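Local structure of glycosyl hydrolases family 31 family protein (Aspergillus niger, 6DRU) at residues Pro243-Asp247 / Phe248-Tyr252; Ala336-Ala340 / Asn341-Ser345; Glu404-Glu407 / Asn408-Gln411; Pro626-Ser629 / Gln630-Ser634; Pro676-Trp680 / Trp681-Thr685. The protein releases alpha-xylose from the non-reducing terminal glucose of xyloglucan oligosaccharides, as a family 31 glycoside hydrolase. One frame throughout, in Å; residues are numbered along the deposited sequence.

Contact 1 (Pro243-Asp247 / Phe248-Tyr252); sequences PAPPD and FSLGY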
# COMPACT_ATOMS: atom_id res chain seq x y z
N PRO A 243 37.83 14.39 13.49
CA PRO A 243 38.63 14.86 14.63
C PRO A 243 40.04 14.27 14.57
O PRO A 243 40.38 13.47 13.71
CB PRO A 243 37.85 14.32 15.83
CG PRO A 243 37.19 13.09 15.31
CD PRO A 243 36.85 13.37 13.88
N ALA A 244 40.87 14.70 15.53
CA ALA A 244 42.17 14.05 15.53
C ALA A 244 42.13 12.81 16.42
O ALA A 244 41.59 12.85 17.52
CB ALA A 244 43.25 15.01 16.03
N PRO A 245 42.71 11.70 15.95
CA PRO A 245 42.60 10.46 16.72
C PRO A 245 43.52 10.50 17.94
O PRO A 245 44.52 11.22 17.94
CB PRO A 245 43.06 9.38 15.71
CG PRO A 245 44.02 10.11 14.84
CD PRO A 245 43.47 11.51 14.71
N PRO A 246 43.18 9.74 18.98
CA PRO A 246 44.12 9.62 20.11
C PRO A 246 45.37 8.88 19.68
O PRO A 246 45.32 7.96 18.86
CB PRO A 246 43.32 8.83 21.15
CG PRO A 246 42.33 8.07 20.35
CD PRO A 246 41.97 8.94 19.18
N ASP A 247 46.51 9.29 20.24
CA ASP A 247 47.80 8.79 19.77
C ASP A 247 47.91 7.28 19.94
O ASP A 247 48.53 6.61 19.10
CB ASP A 247 48.94 9.49 20.51
CG ASP A 247 49.07 10.95 20.12
OD1 ASP A 247 48.69 11.30 18.98
OD2 ASP A 247 49.57 11.75 20.95
N PHE A 248 47.32 6.72 21.00
CA PHE A 248 47.46 5.29 21.25
C PHE A 248 46.80 4.45 20.16
O PHE A 248 47.27 3.34 19.87
CB PHE A 248 46.89 4.93 22.62
CG PHE A 248 45.40 4.76 22.63
CD1 PHE A 248 44.57 5.86 22.75
CD2 PHE A 248 44.82 3.51 22.54
CE1 PHE A 248 43.19 5.71 22.77
CE2 PHE A 248 43.45 3.35 22.55
CZ PHE A 248 42.63 4.46 22.67
N SER A 249 45.74 4.96 19.54
CA SER A 249 45.03 4.21 18.51
C SER A 249 45.85 4.00 17.24
O SER A 249 45.47 3.18 16.41
CB SER A 249 43.71 4.91 18.16
OG SER A 249 43.95 6.20 17.64
N LEU A 250 46.96 4.72 17.08
CA LEU A 250 47.79 4.57 15.89
C LEU A 250 48.79 3.42 15.99
O LEU A 250 49.57 3.22 15.05
CB LEU A 250 48.54 5.88 15.62
CG LEU A 250 47.68 7.13 15.46
CD1 LEU A 250 48.55 8.37 15.29
CD2 LEU A 250 46.74 6.97 14.27
N GLY A 251 48.77 2.67 17.08
CA GLY A 251 49.70 1.58 17.29
C GLY A 251 49.18 0.25 16.81
O GLY A 251 48.44 0.16 15.83
N TYR A 252 49.59 -0.81 17.50
CA TYR A 252 49.20 -2.17 17.15
C TYR A 252 47.98 -2.58 17.95
O TYR A 252 47.98 -2.50 19.19
CB TYR A 252 50.36 -3.13 17.41
CG TYR A 252 50.03 -4.59 17.17
CD1 TYR A 252 49.89 -5.08 15.88
CD2 TYR A 252 49.87 -5.47 18.23
CE1 TYR A 252 49.59 -6.42 15.66
CE2 TYR A 252 49.58 -6.80 18.02
CZ TYR A 252 49.44 -7.27 16.73
OH TYR A 252 49.14 -8.60 16.52

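Contact 2 (Ala336-Ala340 / Asn341-Ser345); sequences AALQA and NGLLS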
# COMPACT_ATOMS: atom_id res chain seq x y z
N ALA A 336 12.59 -5.50 30.07
CA ALA A 336 11.34 -4.89 30.51
C ALA A 336 11.40 -3.37 30.41
O ALA A 336 10.45 -2.73 29.94
CB ALA A 336 11.02 -5.32 31.93
N ALA A 337 12.51 -2.77 30.84
CA ALA A 337 12.64 -1.31 30.79
C ALA A 337 12.70 -0.82 29.35
O ALA A 337 12.08 0.20 29.01
CB ALA A 337 13.87 -0.86 31.57
N LEU A 338 13.46 -1.51 28.49
CA LEU A 338 13.55 -1.12 27.09
C LEU A 338 12.20 -1.22 26.40
O LEU A 338 11.85 -0.39 25.55
CB LEU A 338 14.58 -1.99 26.37
CG LEU A 338 16.04 -1.76 26.73
CD1 LEU A 338 16.87 -2.97 26.34
CD2 LEU A 338 16.55 -0.51 26.02
N GLN A 339 11.41 -2.24 26.76
CA GLN A 339 10.10 -2.42 26.15
C GLN A 339 9.12 -1.36 26.64
O GLN A 339 8.34 -0.82 25.84
CB GLN A 339 9.58 -3.82 26.47
CG GLN A 339 8.38 -4.24 25.64
CD GLN A 339 8.75 -4.59 24.22
OE1 GLN A 339 8.55 -3.80 23.30
NE2 GLN A 339 9.30 -5.78 24.04
N ALA A 340 9.15 -1.04 27.93
CA ALA A 340 8.14 -0.15 28.51
C ALA A 340 8.34 1.29 28.06
O ALA A 340 7.37 2.01 27.82
CB ALA A 340 8.17 -0.25 30.03
N ASN A 341 9.59 1.73 27.95
CA ASN A 341 9.90 3.10 27.57
C ASN A 341 10.00 3.29 26.06
O ASN A 341 10.41 4.37 25.61
CB ASN A 341 11.20 3.55 28.24
CG ASN A 341 11.05 3.69 29.74
OD1 ASN A 341 10.67 4.74 30.24
ND2 ASN A 341 11.35 2.61 30.47
N GLY A 342 9.63 2.28 25.27
CA GLY A 342 9.65 2.41 23.82
C GLY A 342 11.02 2.67 23.25
O GLY A 342 11.17 3.52 22.36
N LEU A 343 12.03 1.96 23.74
CA LEU A 343 13.40 2.13 23.27
C LEU A 343 13.82 1.04 22.30
O LEU A 343 15.01 0.92 21.99
CB LEU A 343 14.36 2.18 24.45
CG LEU A 343 13.96 3.10 25.60
CD1 LEU A 343 14.99 3.02 26.72
CD2 LEU A 343 13.80 4.53 25.12
N LEU A 344 12.88 0.24 21.80
CA LEU A 344 13.17 -0.83 20.87
C LEU A 344 12.45 -0.59 19.55
O LEU A 344 11.27 -0.21 19.54
CB LEU A 344 12.76 -2.19 21.43
CG LEU A 344 13.33 -2.59 22.79
CD1 LEU A 344 12.69 -3.88 23.27
CD2 LEU A 344 14.84 -2.74 22.71
N SER A 345 13.15 -0.81 18.45
CA SER A 345 12.49 -0.88 17.16
C SER A 345 11.66 -2.16 17.08
O SER A 345 11.80 -3.07 17.90
CB SER A 345 13.51 -0.83 16.02
OG SER A 345 14.32 -2.00 16.02

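Contact 3 (Glu404-Glu407 / Asn408-Gln411); sequences EAYE and NNGQ. With BGC (beta-D-glucopyranose), chain F; GAL (beta-D-galactopyranose), chain B.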
# COMPACT_ATOMS: atom_id res chain seq x y z
N GLU A 404 23.09 -8.81 8.69
CA GLU A 404 23.26 -9.59 7.48
C GLU A 404 22.16 -9.28 6.48
O GLU A 404 21.13 -8.69 6.81
CB GLU A 404 23.28 -11.10 7.78
CG GLU A 404 24.29 -11.51 8.84
CD GLU A 404 25.71 -11.52 8.31
OE1 GLU A 404 25.89 -11.38 7.08
OE2 GLU A 404 26.65 -11.68 9.12
N ALA A 405 22.39 -9.69 5.23
CA ALA A 405 21.43 -9.52 4.16
C ALA A 405 20.37 -10.62 4.14
O ALA A 405 19.59 -10.69 3.18
CB ALA A 405 22.15 -9.47 2.81
N TYR A 406 20.35 -11.47 5.16
CA TYR A 406 19.35 -12.51 5.30
C TYR A 406 18.77 -12.47 6.70
O TYR A 406 19.43 -12.02 7.65
CB TYR A 406 19.94 -13.90 5.01
CG TYR A 406 21.28 -14.14 5.66
CD1 TYR A 406 21.37 -14.58 6.97
CD2 TYR A 406 22.47 -13.92 4.96
CE1 TYR A 406 22.60 -14.80 7.57
CE2 TYR A 406 23.70 -14.13 5.55
CZ TYR A 406 23.76 -14.57 6.86
OH TYR A 406 24.98 -14.79 7.45
N GLU A 407 17.53 -12.93 6.83
CA GLU A 407 16.88 -13.00 8.13
C GLU A 407 17.20 -14.33 8.82
O GLU A 407 17.80 -15.23 8.23
CB GLU A 407 15.37 -12.81 7.99
CG GLU A 407 14.91 -11.37 8.09
CD GLU A 407 15.02 -10.82 9.51
OE1 GLU A 407 15.26 -11.61 10.44
OE2 GLU A 407 14.87 -9.59 9.68
N ASN A 408 16.80 -14.42 10.09
CA ASN A 408 16.98 -15.63 10.90
C ASN A 408 18.47 -15.93 11.09
O ASN A 408 18.93 -17.06 10.90
CB ASN A 408 16.24 -16.82 10.29
CG ASN A 408 14.76 -16.54 10.09
OD1 ASN A 408 14.01 -16.43 11.06
ND2 ASN A 408 14.34 -16.42 8.84
N ASN A 409 19.22 -14.90 11.47
CA ASN A 409 20.64 -15.05 11.71
C ASN A 409 20.90 -16.07 12.82
O ASN A 409 20.08 -16.27 13.71
CB ASN A 409 21.26 -13.70 12.08
CG ASN A 409 22.78 -13.71 12.00
OD1 ASN A 409 23.38 -14.67 11.52
ND2 ASN A 409 23.40 -12.64 12.47
N GLY A 410 22.05 -16.73 12.74
CA GLY A 410 22.42 -17.74 13.71
C GLY A 410 21.83 -19.11 13.46
O GLY A 410 22.26 -20.07 14.12
N GLN A 411 20.87 -19.24 12.55
CA GLN A 411 20.26 -20.52 12.26
C GLN A 411 21.01 -21.19 11.11
O GLN A 411 22.06 -20.70 10.66
CB GLN A 411 18.77 -20.34 11.97
CG GLN A 411 17.99 -19.78 13.16
CD GLN A 411 16.50 -19.69 12.91
OE1 GLN A 411 15.91 -18.61 13.00
NE2 GLN A 411 15.88 -20.82 12.60
C2 BGC F . 27.06 -15.89 10.44
C3 BGC F . 26.50 -14.51 10.39
C4 BGC F . 26.75 -13.80 11.74
C5 BGC F . 28.20 -13.91 12.12
C6 BGC F . 28.40 -13.32 13.51
C1 BGC F . 28.52 -15.79 10.81
O2 BGC F . 26.92 -16.54 9.15
O3 BGC F . 25.15 -14.58 10.13
O4 BGC F . 26.40 -12.44 11.63
O5 BGC F . 28.60 -15.26 12.14
O6 BGC F . 29.63 -13.78 14.04
C1 GAL B . 27.38 -23.15 10.07
C2 GAL B . 27.13 -24.37 10.93
C3 GAL B . 25.89 -24.54 11.52
C4 GAL B . 25.37 -23.21 12.05
C5 GAL B . 25.62 -22.08 11.07
C6 GAL B . 25.15 -20.78 11.70
O2 GAL B . 27.54 -25.53 10.25
O3 GAL B . 25.95 -25.61 12.43
O4 GAL B . 25.99 -22.91 13.27
O5 GAL B . 26.99 -21.99 10.78
O6 GAL B . 25.47 -19.70 10.85
O HOH W 1 16.06 -16.21 6.39

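Contact 4 (Pro626-Ser629 / Gln630-Ser634); sequences PKIS and QLVSS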
# COMPACT_ATOMS: atom_id res chain seq x y z
N PRO A 626 49.38 10.51 -17.91
CA PRO A 626 48.23 10.36 -18.81
C PRO A 626 47.67 8.95 -18.85
O PRO A 626 46.49 8.78 -19.16
CB PRO A 626 48.80 10.76 -20.18
CG PRO A 626 50.12 11.42 -19.90
CD PRO A 626 50.63 10.78 -18.65
N LYS A 627 48.47 7.93 -18.52
CA LYS A 627 47.99 6.56 -18.59
C LYS A 627 47.12 6.18 -17.40
O LYS A 627 46.46 5.14 -17.46
CB LYS A 627 49.16 5.57 -18.65
CG LYS A 627 50.31 6.04 -19.51
CD LYS A 627 51.14 4.86 -19.99
CE LYS A 627 52.63 5.14 -19.89
NZ LYS A 627 53.06 5.19 -18.47
N ILE A 628 47.09 7.00 -16.34
CA ILE A 628 46.33 6.62 -15.16
C ILE A 628 44.84 6.78 -15.40
O ILE A 628 44.03 6.01 -14.86
CB ILE A 628 46.82 7.43 -13.94
CG1 ILE A 628 48.09 6.81 -13.37
CG2 ILE A 628 45.73 7.55 -12.87
CD1 ILE A 628 48.45 7.28 -11.98
N SER A 629 44.45 7.76 -16.22
CA SER A 629 43.03 7.95 -16.51
C SER A 629 42.39 6.67 -17.05
O SER A 629 41.26 6.34 -16.68
CB SER A 629 42.85 9.09 -17.51
OG SER A 629 41.48 9.24 -17.87
N GLN A 630 43.09 5.95 -17.92
CA GLN A 630 42.51 4.73 -18.48
C GLN A 630 42.66 3.56 -17.52
O GLN A 630 41.79 2.68 -17.48
CB GLN A 630 43.13 4.42 -19.84
CG GLN A 630 42.58 3.17 -20.55
CD GLN A 630 43.29 1.86 -20.20
OE1 GLN A 630 44.08 1.78 -19.26
NE2 GLN A 630 42.99 0.82 -20.97
N LEU A 631 43.75 3.52 -16.75
CA LEU A 631 43.94 2.45 -15.78
C LEU A 631 42.88 2.46 -14.69
O LEU A 631 42.62 1.41 -14.09
CB LEU A 631 45.33 2.55 -15.14
CG LEU A 631 46.53 2.23 -16.04
CD1 LEU A 631 47.82 2.73 -15.39
CD2 LEU A 631 46.60 0.74 -16.32
N VAL A 632 42.26 3.61 -14.42
CA VAL A 632 41.18 3.65 -13.45
C VAL A 632 39.86 3.25 -14.09
O VAL A 632 39.05 2.53 -13.48
CB VAL A 632 41.10 5.05 -12.81
CG1 VAL A 632 39.92 5.13 -11.86
CG2 VAL A 632 42.39 5.36 -12.08
N SER A 633 39.61 3.69 -15.32
CA SER A 633 38.35 3.35 -15.98
C SER A 633 38.21 1.85 -16.19
O SER A 633 37.12 1.29 -16.05
CB SER A 633 38.23 4.09 -17.32
OG SER A 633 38.85 3.35 -18.36
N SER A 634 39.31 1.18 -16.52
CA SER A 634 39.31 -0.26 -16.73
C SER A 634 39.46 -1.05 -15.44
O SER A 634 39.44 -2.28 -15.48
CB SER A 634 40.43 -0.65 -17.70
OG SER A 634 41.69 -0.27 -17.19

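Contact 5 (Pro676-Trp680 / Trp681-Thr685); sequences PWTYW and WTNET. With NAG (2-acetamido-2-deoxy-beta-D-glucopyranose), chain K.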
# COMPACT_ATOMS: atom_id res chain seq x y z
N PRO A 676 62.28 9.65 -8.87
CA PRO A 676 61.75 10.09 -7.57
C PRO A 676 61.34 8.95 -6.65
O PRO A 676 61.23 9.14 -5.44
CB PRO A 676 60.54 10.95 -7.96
CG PRO A 676 60.37 10.79 -9.47
CD PRO A 676 61.25 9.66 -9.91
N TRP A 677 61.12 7.76 -7.20
CA TRP A 677 60.62 6.63 -6.43
C TRP A 677 61.79 5.83 -5.87
O TRP A 677 62.62 5.32 -6.63
CB TRP A 677 59.72 5.74 -7.29
CG TRP A 677 58.49 6.43 -7.78
CD1 TRP A 677 58.22 6.82 -9.06
CD2 TRP A 677 57.34 6.81 -7.00
NE1 TRP A 677 56.99 7.42 -9.13
CE2 TRP A 677 56.43 7.43 -7.88
CE3 TRP A 677 57.01 6.69 -5.65
CZ2 TRP A 677 55.20 7.93 -7.45
CZ3 TRP A 677 55.78 7.18 -5.22
CH2 TRP A 677 54.90 7.79 -6.12
N THR A 678 61.84 5.71 -4.54
CA THR A 678 62.87 4.94 -3.85
C THR A 678 62.22 3.73 -3.21
O THR A 678 61.30 3.86 -2.39
CB THR A 678 63.57 5.79 -2.79
OG1 THR A 678 64.14 6.95 -3.40
CG2 THR A 678 64.66 4.98 -2.10
N TYR A 679 62.69 2.54 -3.59
CA TYR A 679 62.18 1.31 -3.00
C TYR A 679 62.62 1.22 -1.54
O TYR A 679 63.76 1.53 -1.20
CB TYR A 679 62.66 0.10 -3.78
CG TYR A 679 61.90 -1.17 -3.46
CD1 TYR A 679 60.52 -1.24 -3.64
CD2 TYR A 679 62.56 -2.30 -3.01
CE1 TYR A 679 59.82 -2.39 -3.35
CE2 TYR A 679 61.87 -3.47 -2.73
CZ TYR A 679 60.50 -3.51 -2.90
OH TYR A 679 59.81 -4.66 -2.61
N TRP A 680 61.69 0.80 -0.68
CA TRP A 680 61.93 0.86 0.76
C TRP A 680 63.02 -0.11 1.19
O TRP A 680 63.84 0.22 2.06
CB TRP A 680 60.63 0.58 1.52
CG TRP A 680 60.75 0.76 3.00
CD1 TRP A 680 61.12 -0.17 3.92
CD2 TRP A 680 60.47 1.97 3.73
NE1 TRP A 680 61.10 0.38 5.19
CE2 TRP A 680 60.70 1.69 5.09
CE3 TRP A 680 60.06 3.25 3.37
CZ2 TRP A 680 60.53 2.65 6.09
CZ3 TRP A 680 59.89 4.20 4.36
CH2 TRP A 680 60.12 3.89 5.70
N TRP A 681 63.05 -1.30 0.60
CA TRP A 681 63.91 -2.36 1.11
C TRP A 681 65.29 -2.39 0.47
O TRP A 681 66.23 -2.93 1.08
CB TRP A 681 63.23 -3.72 0.91
CG TRP A 681 61.85 -3.74 1.48
CD1 TRP A 681 60.67 -3.78 0.79
CD2 TRP A 681 61.50 -3.69 2.87
NE1 TRP A 681 59.61 -3.78 1.66
CE2 TRP A 681 60.09 -3.72 2.94
CE3 TRP A 681 62.23 -3.62 4.06
CZ2 TRP A 681 59.41 -3.68 4.16
CZ3 TRP A 681 61.55 -3.59 5.26
CH2 TRP A 681 60.15 -3.62 5.30
N THR A 682 65.45 -1.82 -0.72
CA THR A 682 66.74 -1.80 -1.39
C THR A 682 67.32 -0.40 -1.54
O THR A 682 68.48 -0.27 -1.94
CB THR A 682 66.64 -2.44 -2.78
OG1 THR A 682 65.93 -1.57 -3.67
CG2 THR A 682 65.91 -3.77 -2.70
N ASN A 683 66.54 0.64 -1.24
CA ASN A 683 66.95 2.04 -1.39
C ASN A 683 67.29 2.39 -2.84
O ASN A 683 67.93 3.41 -3.10
CB ASN A 683 68.13 2.39 -0.48
CG ASN A 683 67.71 2.53 0.97
OD1 ASN A 683 66.67 3.11 1.27
ND2 ASN A 683 68.52 1.99 1.87
N GLU A 684 66.86 1.56 -3.79
CA GLU A 684 67.12 1.83 -5.19
C GLU A 684 66.07 2.79 -5.74
O GLU A 684 64.89 2.72 -5.38
CB GLU A 684 67.11 0.53 -5.99
CG GLU A 684 67.32 0.71 -7.49
CD GLU A 684 67.71 -0.57 -8.19
OE1 GLU A 684 68.34 -1.44 -7.55
OE2 GLU A 684 67.38 -0.71 -9.39
N THR A 685 66.51 3.68 -6.62
CA THR A 685 65.64 4.70 -7.19
C THR A 685 65.20 4.29 -8.59
O THR A 685 65.97 3.66 -9.33
CB THR A 685 66.34 6.06 -7.24
OG1 THR A 685 67.43 6.01 -8.17
CG2 THR A 685 66.86 6.43 -5.86
C1 NAG K . 68.09 2.21 3.24
C2 NAG K . 68.88 1.14 3.95
C3 NAG K . 68.54 1.09 5.39
C4 NAG K . 68.67 2.46 6.01
C5 NAG K . 67.89 3.49 5.21
C6 NAG K . 68.14 4.87 5.77
C7 NAG K . 69.67 -0.82 2.69
C8 NAG K . 71.06 -0.23 2.64
N2 NAG K . 68.62 -0.12 3.34
O3 NAG K . 69.37 0.15 6.03
O4 NAG K . 68.17 2.43 7.33
O5 NAG K . 68.31 3.45 3.87
O6 NAG K . 67.46 5.82 4.98
O7 NAG K . 69.44 -1.89 2.16

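Contact 1 (Pro243-Asp247 / Phe248-Tyr252)
The carbonyl oxygen of P246 is gripped twice by S249. The hydroxyl OG of S249 donates to P246 O at 2.5 Å, lying in the carbonyl plane, while the backbone N of S249 reaches P246 O at 3.1 Å from above that plane. The hydroxyl gets there because chi1 of S249 (62°) tucks OG between its own backbone N and carbonyl carbon, turning it back over the start of the turn. One residue on, L250 N donates to D247 O at 3.2 Å in a fairly straight bond (160° at the hydrogen), and G251 N then bonds to F248 O, so three consecutive bonds span three residues each.

Packing follows on two flanks. F248 lays its ring obliquely against the P246 pyrrolidine, with CE1 of F248 3.5 Å from CG of P246. L250 sends CD2 back to P245, where CG of P245 lies 4.2 Å away, and F603 of helix 596-609 touches both residues. The exposed carboxylate of D247 makes a long, weak ion pair with K600. R592 bonds to L250 O, and Y593 takes the backbone N of Y252. This is a short 3-10 segment preceded by a run of prolines, leading into strand 252-254, the first parallel strand of the family 31 TIM barrel.

Contact 2 (Ala336-Ala340 / Asn341-Ser345)
A Schellman motif ends helix 335-340 here, and the paired backbone bonds that define it are both present. L343 N donates to L338 O at 3.0 Å, approaching in the carbonyl plane. Inside that loop, G342 N makes a weak bond of 3.4 Å to Q339 O. The chain can turn back this way because G342 sits in the left-handed region, with a positive phi of 62°.

The hydrophobic partnership usual for this cap is there too. CD2 of L338 packs on CB of L343 at 3.8 Å, the two side chains crossing at about a right angle. L344 comes in next to it, its CD2 3.7 Å from CB of L338, while its other methyl, CD1, rests near the amide end of Q339. This leucine patch is the inward side of the cap: F375 of helix 370-385 covers L338 and L343, and V328 of strand 319-328 meets L338 and L344. Elsewhere the contact reaches other copies of the protein, with N341 packing on T69 of the second subunit and Q339 on F420 of the third.

The last helical carbonyl bond is doubled by a side chain. N341 N gives A337 O the ordinary helical bond at 3.1 Å, and the N341 side chain, with CG beside its own backbone N (chi1 -68°), folds back along the helix end. ND2 of N341 thus meets A337 O at 2.9 Å and almost straight (173°), the two donors arriving from opposite faces of the carbonyl plane.

Contact 3 (Glu404-Glu407 / Asn408-Gln411)
E404 lays the CG of its side chain against the amide of N409, with 3.9 Å from CG of E404 to ND2 of N409, and the two residues converge on the same sugar hydroxyl. O4 of the bound glucose donates to OE2 of E404 at 2.6 Å, and ND2 of N409 donates to that O4 at 3.1 Å in a fairly straight bond (160°). N173 also bonds this OE2, and Y286 the glucose. The glutamate chain bends at chi2 (-76°), which carries its carboxylate to the sugar while CB stays over the centre of the Y406 ring. From there Y406 points OH at glucose O3, 2.7 Å away, though O3 is modelled too close to N409 and doubtfully placed.

N408 has left-handed backbone angles, and its N donates to OE1 of E407 at 3.2 Å, on the anti side of the carboxylate. A water links E407 O to ND2 of N408. N408 to Q411 form a type II turn with G410 at its third position, closed by a weak backbone bond.

Other subunits buttress this loop. K119 of the fourth subunit forms a salt bridge with OE1 of E404, and W88 of that subunit meets Y406 edge-to-face; R363 of the third subunit holds OD1 of N408. E404 lies about 4 Å, side chain to side chain, from D487, the probable proton donor. With O4 held by a carboxylate and an amide, and the Y406 bond to O3 less certain, this glucose is placed by directional bonds beside the catalytic centre, consistent with recognition of the xyloglucan backbone.

Contact 4 (Pro626-Ser629 / Gln630-Ser634)
I628 and V632 stand one helical turn apart and touch through their CG2 methyls, 4.1 Å from each other. The backbone bond beneath them is V632 N to I628 O at 3.0 Å. One step earlier, L631 N donates to K627 O at 3.2 Å, and the L631 side chain leans back over that same carbonyl, CD1 of L631 lying 3.5 Å from K627 O. The following bond, S633 N to S629 O, is weak at 3.4 Å.

The end of the helix is stitched by two serine hydroxyls. Q630 O takes the backbone N of S634 and also the hydroxyls of S633 and S634: OG of S634 is 3.0 Å away and OG of S633 is 3.1 Å away. Chi1 of S633 (86°) turns its hydroxyl back over the last helical turn. Three donors thus converge on one carbonyl oxygen.

Second-shell partners fix the rest. D625 accepts from the backbone N of K627, while the ammonium end of K627 turns away from the helix to G689 O. Q148 bonds to S629 O and N161 to S633 O, and T639 in helix 637-640 bonds to L631 O. I628 packs on P667, just beyond strand 661-666, and V632 on Q148, just before strand 149-151. Helix 628-633 thus joins the C-terminal domain to the end of the N-terminal sheet at strand 149-151.

Contact 5 (Pro676-Trp680 / Trp681-Thr685)
Chi1 of W681 (-53°) swings its indole beside its own backbone N, whereas Y679 and W680 both hold their rings on the far side from theirs; the three aromatics meet as a result. W680 points its pyrrole edge at the face of W681, CD1 of W680 lying 3.6 Å from CE3 of W681 with the planes 75° apart. W681 in turn offers its own edge to Y679 in an offset edge-to-face pair: CD1 of W681 is 3.7 Å from CZ of Y679, and the planes make 74°. T682 closes in on the rim of the tyrosine, its OG1 3.5 Å from CD2 of Y679.

These rings lie where strand 677-679 runs into the turn of a beta hairpin that joins it to strand 685-686 at the margin of the six-stranded sheet of the C-terminal domain. Y679 N donates to E684 O at 2.8 Å, and N683 N returns to Y679 O at 2.9 Å. Beyond them T678 and T685 form a non-hydrogen-bonded antiparallel pair, side by side. T682 OG1 accepts from E684 N at 3.3 Å, an ST turn within the loop.

Outer partners anchor the cluster: Y679 OH bonds to P695 O, W681 NE1 to I701 O, and R709 makes a cation-pi contact with W680. N683, on the returning side of the loop with left-handed backbone angles, carries an N-linked N-acetylglucosamine, its ND2 bonded to C1 of the sugar at 1.5 Å.

How the contacts relate
Contacts 1, 2 and 3 belong to the barrel domain, contacts 4 and 5 to the C-terminal domain. Contact 3 is the buried one and the only one whose side chains bond a bound glucose, probably from a xyloglucan product; its chemistry is mainly polar. Contact 2, about 10 Å away at the nearest atoms, meets the third subunit as contact 3 does, but there a leucine patch backs the cap. Contacts 1 and 4 both rely on serine hydroxyls bonding backbone carbonyls, one at the entry to a barrel strand and the other at the end of a short, partly exposed helix. Contact 5, farthest from the chain centre, is aromatic and carries a glycan; it lies about 8 Å from contact 4 at nearest atoms.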